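Local structure of acyl-CoA synthetase (AMP-forming)/AMP-acid ligase II-like protein (Dyadobacter fermentans, 4GS5) at residues 21-26 with 109-114; 83-88 with 126-131; 29-34 with 94-99. The protein probably activates a carboxylic acid, such as a medium-chain fatty acid, with ATP to an acyl-adenylate and then to its CoA thioester, as AMP-forming ligases do. All coordinates share one frame; numbering follows the deposited sequence.

Contacts 1 and 3 use the first turn and the later half of helix 22-36, while contact 2 lies where the loop after strand 80-83 rests on the end of the parallel strand 126-129. Contact 1, partly buried, sets the start of that helix on the loop that follows strand 105-109, and it is the contact with a direct hydrogen bond between its segments. Contact 2 is buried and apolar except for one bridging water. Contact 3 is also buried and is made by apolar and aromatic side chains, without a hydrogen bond between its segments. Tyr23 OH bonds to Val87 N, joining contacts 1 and 2, and Met95 SE packs on Ala128 CB, joining contacts 2 and 3.

Contact 1: 21-26 with 109-114; sequences NPYFAQ and TEPTAN
The first turn of helix 22-36 meets the extended loop 109-114 with Tyr23 opposite Glu110, their CA atoms 7.5 Å apart. Tyr23 reaches over with CG anti to its backbone N (chi1 176°) and lays the outer end of its ring against Pro111. CD of Pro111 sits 3.3 Å from Tyr23 CZ, at an oblique angle to the ring, and the two side chains arrive from opposite directions. The phenol oxygen has its main polar partner in Val87 N; a water at the ring edge, in its plane, lies close to both Tyr23 OH and Thr109 O, but the bridge is doubtful. Helix 22-36 here packs against the loop that leads from strand 105-109 to strand 126-129, in a chain whose family belongs to the ANL adenylate-forming clan. Asn21 is the N-cap of the helix and divides its amide between two tasks. Its OD1 accepts from Tyr23 N at 2.9 Å, in the carbonyl plane, while its ND2 donates to Glu110 OE2 at 3.0 Å. This second bond is bent to 144°; the amide and carboxylate planes stand nearly perpendicular, and OE2, met nearly along its C-O axis, is tilted 22° out of the Asn21 amide plane. Beside this polar pair Phe24 CZ packs 4.1 Å from Glu110 CG, where the extended glutamate chain crosses the phenylalanine at about a right angle, and Phe24 CE1 brings the ring edge to the Thr109 carbonyl carbon.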
loop_
_atom_site.group_PDB
_atom_site.type_symbol
_atom_site.label_atom_id
_atom_site.label_comp_id
_atom_site.label_asym_id
_atom_site.label_seq_id
_atom_site.Cartn_x
_atom_site.Cartn_y
_atom_site.Cartn_z
ATOM N N ASN A 21 -19.742 -17.220 -21.540
ATOM C CA ASN A 21 -18.952 -16.001 -21.416
ATOM C C ASN A 21 -17.523 -16.378 -21.033
ATOM O O ASN A 21 -17.307 -17.060 -20.025
ATOM C CB ASN A 21 -19.559 -15.061 -20.374
ATOM C CG ASN A 21 -18.900 -13.696 -20.366
ATOM O OD1 ASN A 21 -17.674 -13.580 -20.390
ATOM N ND2 ASN A 21 -19.716 -12.650 -20.335
ATOM N N PRO A 22 -16.544 -15.952 -21.846
ATOM C CA PRO A 22 -15.143 -16.332 -21.623
ATOM C C PRO A 22 -14.612 -15.793 -20.298
ATOM O O PRO A 22 -13.843 -16.468 -19.614
ATOM C CB PRO A 22 -14.410 -15.662 -22.788
ATOM C CG PRO A 22 -15.303 -14.529 -23.189
ATOM C CD PRO A 22 -16.692 -15.054 -23.005
ATOM N N TYR A 23 -15.017 -14.584 -19.940
ATOM C CA TYR A 23 -14.530 -13.986 -18.702
ATOM C C TYR A 23 -14.895 -14.881 -17.507
ATOM O O TYR A 23 -14.030 -15.256 -16.712
ATOM C CB TYR A 23 -15.071 -12.565 -18.532
ATOM C CG TYR A 23 -14.674 -11.949 -17.206
ATOM C CD1 TYR A 23 -13.410 -11.411 -17.018
ATOM C CD2 TYR A 23 -15.565 -11.920 -16.141
ATOM C CE1 TYR A 23 -13.050 -10.857 -15.812
ATOM C CE2 TYR A 23 -15.214 -11.374 -14.925
ATOM C CZ TYR A 23 -13.956 -10.844 -14.765
ATOM O OH TYR A 23 -13.598 -10.304 -13.560
ATOM N N PHE A 24 -16.168 -15.259 -17.424
ATOM C CA PHE A 24 -16.667 -16.096 -16.340
ATOM C C PHE A 24 -16.097 -17.511 -16.361
ATOM O O PHE A 24 -16.008 -18.175 -15.323
ATOM C CB PHE A 24 -18.191 -16.158 -16.382
ATOM C CG PHE A 24 -18.855 -14.872 -16.011
ATOM C CD1 PHE A 24 -18.292 -14.038 -15.056
ATOM C CD2 PHE A 24 -20.047 -14.496 -16.607
ATOM C CE1 PHE A 24 -18.904 -12.848 -14.707
ATOM C CE2 PHE A 24 -20.664 -13.308 -16.266
ATOM C CZ PHE A 24 -20.091 -12.482 -15.311
ATOM N N ALA A 25 -15.710 -17.969 -17.544
ATOM C CA ALA A 25 -15.149 -19.302 -17.693
ATOM C C ALA A 25 -13.751 -19.366 -17.081
ATOM O O ALA A 25 -13.301 -20.436 -16.662
ATOM C CB ALA A 25 -15.124 -19.716 -19.166
ATOM N N GLN A 26 -13.071 -18.221 -17.028
ATOM C CA GLN A 26 -11.805 -18.130 -16.312
ATOM C C GLN A 26 -12.036 -18.541 -14.862
ATOM O O GLN A 26 -11.269 -19.312 -14.290
ATOM C CB GLN A 26 -11.265 -16.700 -16.324
ATOM C CG GLN A 26 -10.947 -16.123 -17.683
ATOM C CD GLN A 26 -10.312 -14.752 -17.557
ATOM O OE1 GLN A 26 -11.008 -13.744 -17.428
ATOM N NE2 GLN A 26 -8.983 -14.713 -17.556
ATOM N N THR A 109 -19.195 -10.555 -11.099
ATOM C CA THR A 109 -19.578 -9.580 -12.115
ATOM C C THR A 109 -18.360 -9.175 -12.943
ATOM O O THR A 109 -17.225 -9.374 -12.512
ATOM C CB THR A 109 -20.197 -8.324 -11.486
ATOM O OG1 THR A 109 -20.755 -7.504 -12.519
ATOM C CG2 THR A 109 -19.142 -7.533 -10.768
ATOM N N GLU A 110 -18.598 -8.622 -14.129
ATOM C CA GLU A 110 -17.505 -8.153 -14.968
ATOM C C GLU A 110 -16.888 -6.941 -14.304
ATOM O O GLU A 110 -17.601 -6.060 -13.820
ATOM C CB GLU A 110 -17.983 -7.824 -16.392
ATOM C CG GLU A 110 -18.784 -8.952 -17.020
ATOM C CD GLU A 110 -18.908 -8.861 -18.541
ATOM O OE1 GLU A 110 -18.730 -7.761 -19.113
ATOM O OE2 GLU A 110 -19.190 -9.908 -19.164
ATOM N N PRO A 111 -15.554 -6.897 -14.256
ATOM C CA PRO A 111 -14.927 -5.819 -13.500
ATOM C C PRO A 111 -15.144 -4.502 -14.239
ATOM O O PRO A 111 -14.823 -4.401 -15.427
ATOM C CB PRO A 111 -13.452 -6.217 -13.498
ATOM C CG PRO A 111 -13.270 -6.962 -14.784
ATOM C CD PRO A 111 -14.585 -7.648 -15.076
ATOM N N THR A 112 -15.721 -3.529 -13.545
ATOM C CA THR A 112 -15.960 -2.199 -14.085
ATOM C C THR A 112 -15.747 -1.206 -12.950
ATOM O O THR A 112 -15.506 -1.607 -11.809
ATOM C CB THR A 112 -17.397 -2.020 -14.587
ATOM O OG1 THR A 112 -18.302 -2.236 -13.496
ATOM C CG2 THR A 112 -17.704 -2.994 -15.683
ATOM N N ALA A 113 -15.852 0.085 -13.262
ATOM C CA ALA A 113 -15.603 1.142 -12.281
ATOM C C ALA A 113 -16.693 1.177 -11.219
ATOM O O ALA A 113 -16.452 1.562 -10.070
ATOM C CB ALA A 113 -15.504 2.494 -12.971
ATOM N N ASN A 114 -17.898 0.782 -11.612
ATOM C CA ASN A 114 -19.022 0.781 -10.687
ATOM C C ASN A 114 -19.683 -0.585 -10.621
ATOM O O ASN A 114 -20.552 -0.897 -11.437
ATOM C CB ASN A 114 -20.050 1.847 -11.072
ATOM C CG ASN A 114 -21.091 2.073 -9.979
ATOM O OD1 ASN A 114 -21.479 1.137 -9.264
ATOM N ND2 ASN A 114 -21.537 3.323 -9.841
HETATM O O HOH W 1 -15.161 -10.275 -11.488
#

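Contact 2: 83-88 with 126-131; sequences VCLNVG and FVAMVP
Cys84 and Leu85 begin the loop that leaves strand 80-83, and they rest on the end of its parallel neighbour, strand 126-129, in the sheet of the ANL-type N-terminal region. Before this point the strands are paired through backbone bonds of Phe126 to Arg80 and Leu82; here they part, and a water takes over. It accepts from Cys84 N at 3.0 Å and donates to Ala128 O at 2.7 Å, so both backbone polar groups keep a partner although no direct hydrogen bond joins the two segments. Two neighbouring side chains do the packing. Cys84 places SG between its backbone N and carbonyl carbon (chi1 56°), pointing it at the strand: SG comes nearest to Ala128 O, at 3.5 Å, and lies against Val127 CG2 at 3.7 Å and Met129 CB at 3.9 Å. The selenomethionine chain of Met129 is extended at first and bends at its last torsion, which brings CE back beside the same sulfur. Leu85 works with its branches apart. CD1 reaches the Ala128 methyl, 3.8 Å from CB, and also touches the carbonyl of that residue, while CD2 reaches Met129 CA, in the last residue of the strand, and Val130 CG1 just beyond it. Gln133, in the helix that begins after Val130, ties both segments together: its NE2 donates to Cys84 O and its OE1 accepts from Val130 N. Beyond Leu85 the loop turns toward helix 90-102 through an Asx turn, in which Asn86 OD1 accepts in its carbonyl plane from Gly88 N at 2.8 Å.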
loop_
_atom_site.group_PDB
_atom_site.type_symbol
_atom_site.label_atom_id
_atom_site.label_comp_id
_atom_site.label_asym_id
_atom_site.label_seq_id
_atom_site.Cartn_x
_atom_site.Cartn_y
_atom_site.Cartn_z
ATOM N N VAL A 83 -17.967 -10.397 -6.272
ATOM C CA VAL A 83 -16.643 -10.462 -6.879
ATOM C C VAL A 83 -16.577 -9.502 -8.068
ATOM O O VAL A 83 -17.077 -9.825 -9.146
ATOM C CB VAL A 83 -16.345 -11.899 -7.381
ATOM C CG1 VAL A 83 -14.930 -11.989 -7.967
ATOM C CG2 VAL A 83 -16.537 -12.902 -6.249
ATOM N N CYS A 84 -15.971 -8.333 -7.868
ATOM C CA CYS A 84 -15.922 -7.285 -8.893
ATOM C C CYS A 84 -14.491 -6.900 -9.228
ATOM O O CYS A 84 -14.251 -5.885 -9.879
ATOM C CB CYS A 84 -16.686 -6.038 -8.439
ATOM S SG CYS A 84 -16.111 -5.351 -6.831
ATOM N N LEU A 85 -13.545 -7.711 -8.766
ATOM C CA LEU A 85 -12.156 -7.580 -9.157
ATOM C C LEU A 85 -11.885 -8.556 -10.295
ATOM O O LEU A 85 -12.490 -9.627 -10.364
ATOM C CB LEU A 85 -11.263 -7.883 -7.966
ATOM C CG LEU A 85 -11.440 -6.853 -6.851
ATOM C CD1 LEU A 85 -10.808 -7.332 -5.570
ATOM C CD2 LEU A 85 -10.849 -5.537 -7.320
ATOM N N ASN A 86 -10.982 -8.173 -11.185
ATOM C CA ASN A 86 -10.707 -8.928 -12.399
ATOM C C ASN A 86 -10.217 -10.329 -12.057
ATOM O O ASN A 86 -9.148 -10.483 -11.467
ATOM C CB ASN A 86 -9.672 -8.178 -13.247
ATOM C CG ASN A 86 -9.652 -8.642 -14.688
ATOM O OD1 ASN A 86 -9.636 -9.838 -14.961
ATOM N ND2 ASN A 86 -9.666 -7.690 -15.623
ATOM N N VAL A 87 -11.007 -11.349 -12.398
ATOM C CA VAL A 87 -10.636 -12.724 -12.072
ATOM C C VAL A 87 -9.594 -13.247 -13.051
ATOM O O VAL A 87 -9.135 -14.379 -12.936
ATOM C CB VAL A 87 -11.848 -13.683 -12.058
ATOM C CG1 VAL A 87 -12.736 -13.406 -10.854
ATOM C CG2 VAL A 87 -12.624 -13.594 -13.376
ATOM N N GLY A 88 -9.233 -12.427 -14.031
ATOM C CA GLY A 88 -8.107 -12.760 -14.881
ATOM C C GLY A 88 -6.822 -12.572 -14.085
ATOM O O GLY A 88 -5.753 -13.002 -14.517
ATOM N N PHE A 126 -20.152 -8.829 1.962
ATOM C CA PHE A 126 -18.748 -8.562 1.793
ATOM C C PHE A 126 -18.400 -8.270 0.339
ATOM O O PHE A 126 -18.902 -8.918 -0.584
ATOM C CB PHE A 126 -17.904 -9.730 2.289
ATOM C CG PHE A 126 -16.433 -9.493 2.137
ATOM C CD1 PHE A 126 -15.818 -8.473 2.829
ATOM C CD2 PHE A 126 -15.672 -10.280 1.286
ATOM C CE1 PHE A 126 -14.455 -8.233 2.690
ATOM C CE2 PHE A 126 -14.312 -10.052 1.143
ATOM C CZ PHE A 126 -13.707 -9.030 1.846
ATOM N N VAL A 127 -17.540 -7.290 0.139
ATOM C CA VAL A 127 -17.001 -7.041 -1.193
ATOM C C VAL A 127 -15.578 -6.534 -1.084
ATOM O O VAL A 127 -15.275 -5.728 -0.190
ATOM C CB VAL A 127 -17.842 -6.024 -1.969
ATOM C CG1 VAL A 127 -17.912 -4.709 -1.209
ATOM C CG2 VAL A 127 -17.260 -5.815 -3.383
ATOM N N ALA A 128 -14.702 -6.997 -1.979
ATOM C CA ALA A 128 -13.358 -6.416 -2.051
ATOM C C ALA A 128 -13.284 -5.596 -3.323
ATOM O O ALA A 128 -13.772 -6.023 -4.364
ATOM C CB ALA A 128 -12.285 -7.495 -2.037
HETATM N N MSE A 129 -12.697 -4.410 -3.250
HETATM C CA MSE A 129 -12.639 -3.567 -4.426
HETATM C C MSE A 129 -11.492 -2.584 -4.324
HETATM O O MSE A 129 -10.807 -2.535 -3.303
HETATM C CB MSE A 129 -13.982 -2.855 -4.641
HETATM C CG MSE A 129 -14.361 -1.839 -3.582
HETATM SE SE MSE A 129 -16.151 -1.058 -3.926
HETATM C CE MSE A 129 -17.193 -2.681 -4.013
ATOM N N VAL A 130 -11.240 -1.844 -5.403
ATOM C CA VAL A 130 -10.225 -0.803 -5.355
ATOM C C VAL A 130 -10.919 0.497 -4.992
ATOM O O VAL A 130 -12.133 0.617 -5.158
ATOM C CB VAL A 130 -9.409 -0.652 -6.670
ATOM C CG1 VAL A 130 -8.623 -1.936 -6.956
ATOM C CG2 VAL A 130 -10.309 -0.271 -7.845
ATOM N N PRO A 131 -10.159 1.459 -4.454
ATOM C CA PRO A 131 -10.732 2.709 -3.944
ATOM C C PRO A 131 -11.550 3.454 -4.992
ATOM O O PRO A 131 -12.602 4.006 -4.661
ATOM C CB PRO A 131 -9.488 3.533 -3.571
ATOM C CG PRO A 131 -8.483 2.484 -3.168
ATOM C CD PRO A 131 -8.727 1.332 -4.132
HETATM O O HOH W 2 -14.635 -8.414 -5.231
#

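Contact 3: 29-34 with 94-99; sequences DFMEKW and MMLVRG. With EDO (1,2-ethanediol), chain U.
Val97 faces two aromatic side chains of the partner helix and offers one methyl to each. Its CG1 lies over one face of the Trp34 indole, 4.0 Å from CH2 and displaced toward the rim, the two side chains crossing at about a right angle. Its CG2 comes instead to the edge of the Phe30 ring, near the ring plane and 3.5 Å from CZ. Phe30 and Trp34 stand one helical turn apart; their CB atoms point at helix 90-102, and CG anti to the backbone N (chi1 173° and -179°) carries the rings on in that direction. Leu96 CD1 lies between Phe30 and Met31, 4.0 Å from Phe30 CD2 and 4.2 Å from Met31 CG. The short helical segments run at 42° to each other, with axes 10.4 Å apart at closest approach. Phe41 meets both aromatic rings, and Ala66 of helix 59-72 touches Val97. At the edge of the Phe30 ring lies O2 of a 1,2-ethanediol, probably from the crystallisation liquor, whose O1 takes a bond from Lys33 NZ (2.9 Å). With no hydrogen bond between the segments, apolar packing carries this contact; a weak bond from Trp34 NE1 to Glu101 OE2 adds a polar tie just beyond it.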
loop_
_atom_site.group_PDB
_atom_site.type_symbol
_atom_site.label_atom_id
_atom_site.label_comp_id
_atom_site.label_asym_id
_atom_site.label_seq_id
_atom_site.Cartn_x
_atom_site.Cartn_y
_atom_site.Cartn_z
ATOM N N ASP A 29 -12.949 -22.324 -14.552
ATOM C CA ASP A 29 -11.738 -23.125 -14.745
ATOM C C ASP A 29 -10.833 -23.149 -13.519
ATOM O O ASP A 29 -10.351 -24.208 -13.094
ATOM C CB ASP A 29 -10.948 -22.639 -15.967
ATOM C CG ASP A 29 -11.650 -22.954 -17.278
ATOM O OD1 ASP A 29 -12.653 -23.698 -17.239
ATOM O OD2 ASP A 29 -11.197 -22.466 -18.340
ATOM N N PHE A 30 -10.594 -21.974 -12.948
ATOM C CA PHE A 30 -9.816 -21.920 -11.735
ATOM C C PHE A 30 -10.483 -22.739 -10.640
ATOM O O PHE A 30 -9.833 -23.551 -9.982
ATOM C CB PHE A 30 -9.618 -20.480 -11.245
ATOM C CG PHE A 30 -8.955 -20.409 -9.910
ATOM C CD1 PHE A 30 -7.578 -20.449 -9.807
ATOM C CD2 PHE A 30 -9.709 -20.335 -8.752
ATOM C CE1 PHE A 30 -6.959 -20.394 -8.570
ATOM C CE2 PHE A 30 -9.106 -20.296 -7.521
ATOM C CZ PHE A 30 -7.728 -20.320 -7.426
HETATM N N MSE A 31 -11.781 -22.530 -10.441
HETATM C CA MSE A 31 -12.486 -23.252 -9.383
HETATM C C MSE A 31 -12.437 -24.767 -9.571
HETATM O O MSE A 31 -12.173 -25.517 -8.620
HETATM C CB MSE A 31 -13.924 -22.764 -9.266
HETATM C CG MSE A 31 -13.997 -21.336 -8.781
HETATM SE SE MSE A 31 -15.778 -20.613 -8.920
HETATM C CE MSE A 31 -16.542 -21.416 -7.314
ATOM N N GLU A 32 -12.687 -25.213 -10.802
ATOM C CA GLU A 32 -12.606 -26.632 -11.097
ATOM C C GLU A 32 -11.228 -27.142 -10.692
ATOM O O GLU A 32 -11.113 -28.186 -10.054
ATOM C CB GLU A 32 -12.879 -26.883 -12.577
ATOM C CG GLU A 32 -14.356 -26.764 -12.944
ATOM C CD GLU A 32 -15.167 -28.010 -12.578
ATOM O OE1 GLU A 32 -15.111 -29.003 -13.347
ATOM O OE2 GLU A 32 -15.859 -27.995 -11.530
ATOM N N LYS A 33 -10.182 -26.391 -11.030
ATOM C CA LYS A 33 -8.827 -26.812 -10.678
ATOM C C LYS A 33 -8.600 -26.827 -9.158
ATOM O O LYS A 33 -7.999 -27.767 -8.621
ATOM C CB LYS A 33 -7.763 -25.957 -11.383
ATOM C CG LYS A 33 -6.352 -26.504 -11.186
ATOM C CD LYS A 33 -5.265 -25.658 -11.839
ATOM C CE LYS A 33 -3.890 -26.260 -11.525
ATOM N NZ LYS A 33 -2.740 -25.432 -11.987
ATOM N N TRP A 34 -9.080 -25.796 -8.465
ATOM C CA TRP A 34 -8.955 -25.762 -7.012
ATOM C C TRP A 34 -9.581 -27.007 -6.377
ATOM O O TRP A 34 -8.932 -27.718 -5.602
ATOM C CB TRP A 34 -9.595 -24.502 -6.426
ATOM C CG TRP A 34 -9.453 -24.428 -4.933
ATOM C CD1 TRP A 34 -10.345 -24.866 -4.001
ATOM C CD2 TRP A 34 -8.343 -23.895 -4.207
ATOM N NE1 TRP A 34 -9.861 -24.639 -2.738
ATOM C CE2 TRP A 34 -8.634 -24.044 -2.837
ATOM C CE3 TRP A 34 -7.131 -23.307 -4.584
ATOM C CZ2 TRP A 34 -7.755 -23.618 -1.837
ATOM C CZ3 TRP A 34 -6.260 -22.887 -3.591
ATOM C CH2 TRP A 34 -6.579 -23.037 -2.235
HETATM N N MSE A 94 -8.409 -14.436 -5.686
HETATM C CA MSE A 94 -8.461 -14.629 -4.233
HETATM C C MSE A 94 -9.897 -14.609 -3.686
HETATM O O MSE A 94 -10.203 -15.264 -2.688
HETATM C CB MSE A 94 -7.556 -13.648 -3.475
HETATM C CG MSE A 94 -6.094 -14.098 -3.403
HETATM SE SE MSE A 94 -5.780 -15.724 -2.325
HETATM C CE MSE A 94 -7.255 -15.582 -1.080
HETATM N N MSE A 95 -10.789 -13.874 -4.338
HETATM C CA MSE A 95 -12.181 -13.871 -3.890
HETATM C C MSE A 95 -12.801 -15.258 -4.076
HETATM O O MSE A 95 -13.641 -15.691 -3.262
HETATM C CB MSE A 95 -12.992 -12.811 -4.639
HETATM C CG MSE A 95 -12.652 -11.384 -4.243
HETATM SE SE MSE A 95 -13.097 -11.047 -2.382
HETATM C CE MSE A 95 -15.026 -11.235 -2.487
ATOM N N LEU A 96 -12.381 -15.958 -5.137
ATOM C CA LEU A 96 -12.883 -17.312 -5.412
ATOM C C LEU A 96 -12.376 -18.317 -4.388
ATOM O O LEU A 96 -13.128 -19.165 -3.911
ATOM C CB LEU A 96 -12.468 -17.772 -6.811
ATOM C CG LEU A 96 -12.855 -16.842 -7.964
ATOM C CD1 LEU A 96 -12.430 -17.462 -9.285
ATOM C CD2 LEU A 96 -14.351 -16.578 -7.943
ATOM N N VAL A 97 -11.088 -18.220 -4.069
ATOM C CA VAL A 97 -10.464 -19.075 -3.065
ATOM C C VAL A 97 -11.137 -18.916 -1.713
ATOM O O VAL A 97 -11.505 -19.911 -1.076
ATOM C CB VAL A 97 -8.953 -18.772 -2.921
ATOM C CG1 VAL A 97 -8.372 -19.511 -1.713
ATOM C CG2 VAL A 97 -8.215 -19.160 -4.204
ATOM N N ARG A 98 -11.299 -17.667 -1.270
ATOM C CA ARG A 98 -12.021 -17.394 -0.020
ATOM C C ARG A 98 -13.416 -18.002 -0.088
ATOM O O ARG A 98 -13.852 -18.695 0.828
ATOM C CB ARG A 98 -12.121 -15.886 0.237
ATOM C CG ARG A 98 -10.793 -15.226 0.571
ATOM C CD ARG A 98 -10.864 -13.711 0.366
ATOM N NE ARG A 98 -9.556 -13.082 0.525
ATOM C CZ ARG A 98 -9.211 -11.922 -0.024
ATOM N NH1 ARG A 98 -10.076 -11.252 -0.773
ATOM N NH2 ARG A 98 -8.003 -11.431 0.175
ATOM N N GLY A 99 -14.108 -17.747 -1.191
ATOM C CA GLY A 99 -15.429 -18.309 -1.410
ATOM C C GLY A 99 -15.502 -19.818 -1.254
ATOM O O GLY A 99 -16.448 -20.339 -0.661
HETATM C C1 EDO U . -4.092 -22.184 -12.347
HETATM O O1 EDO U . -2.823 -22.698 -12.798
HETATM C C2 EDO U . -4.873 -21.651 -13.539
HETATM O O2 EDO U . -6.272 -21.764 -13.312
#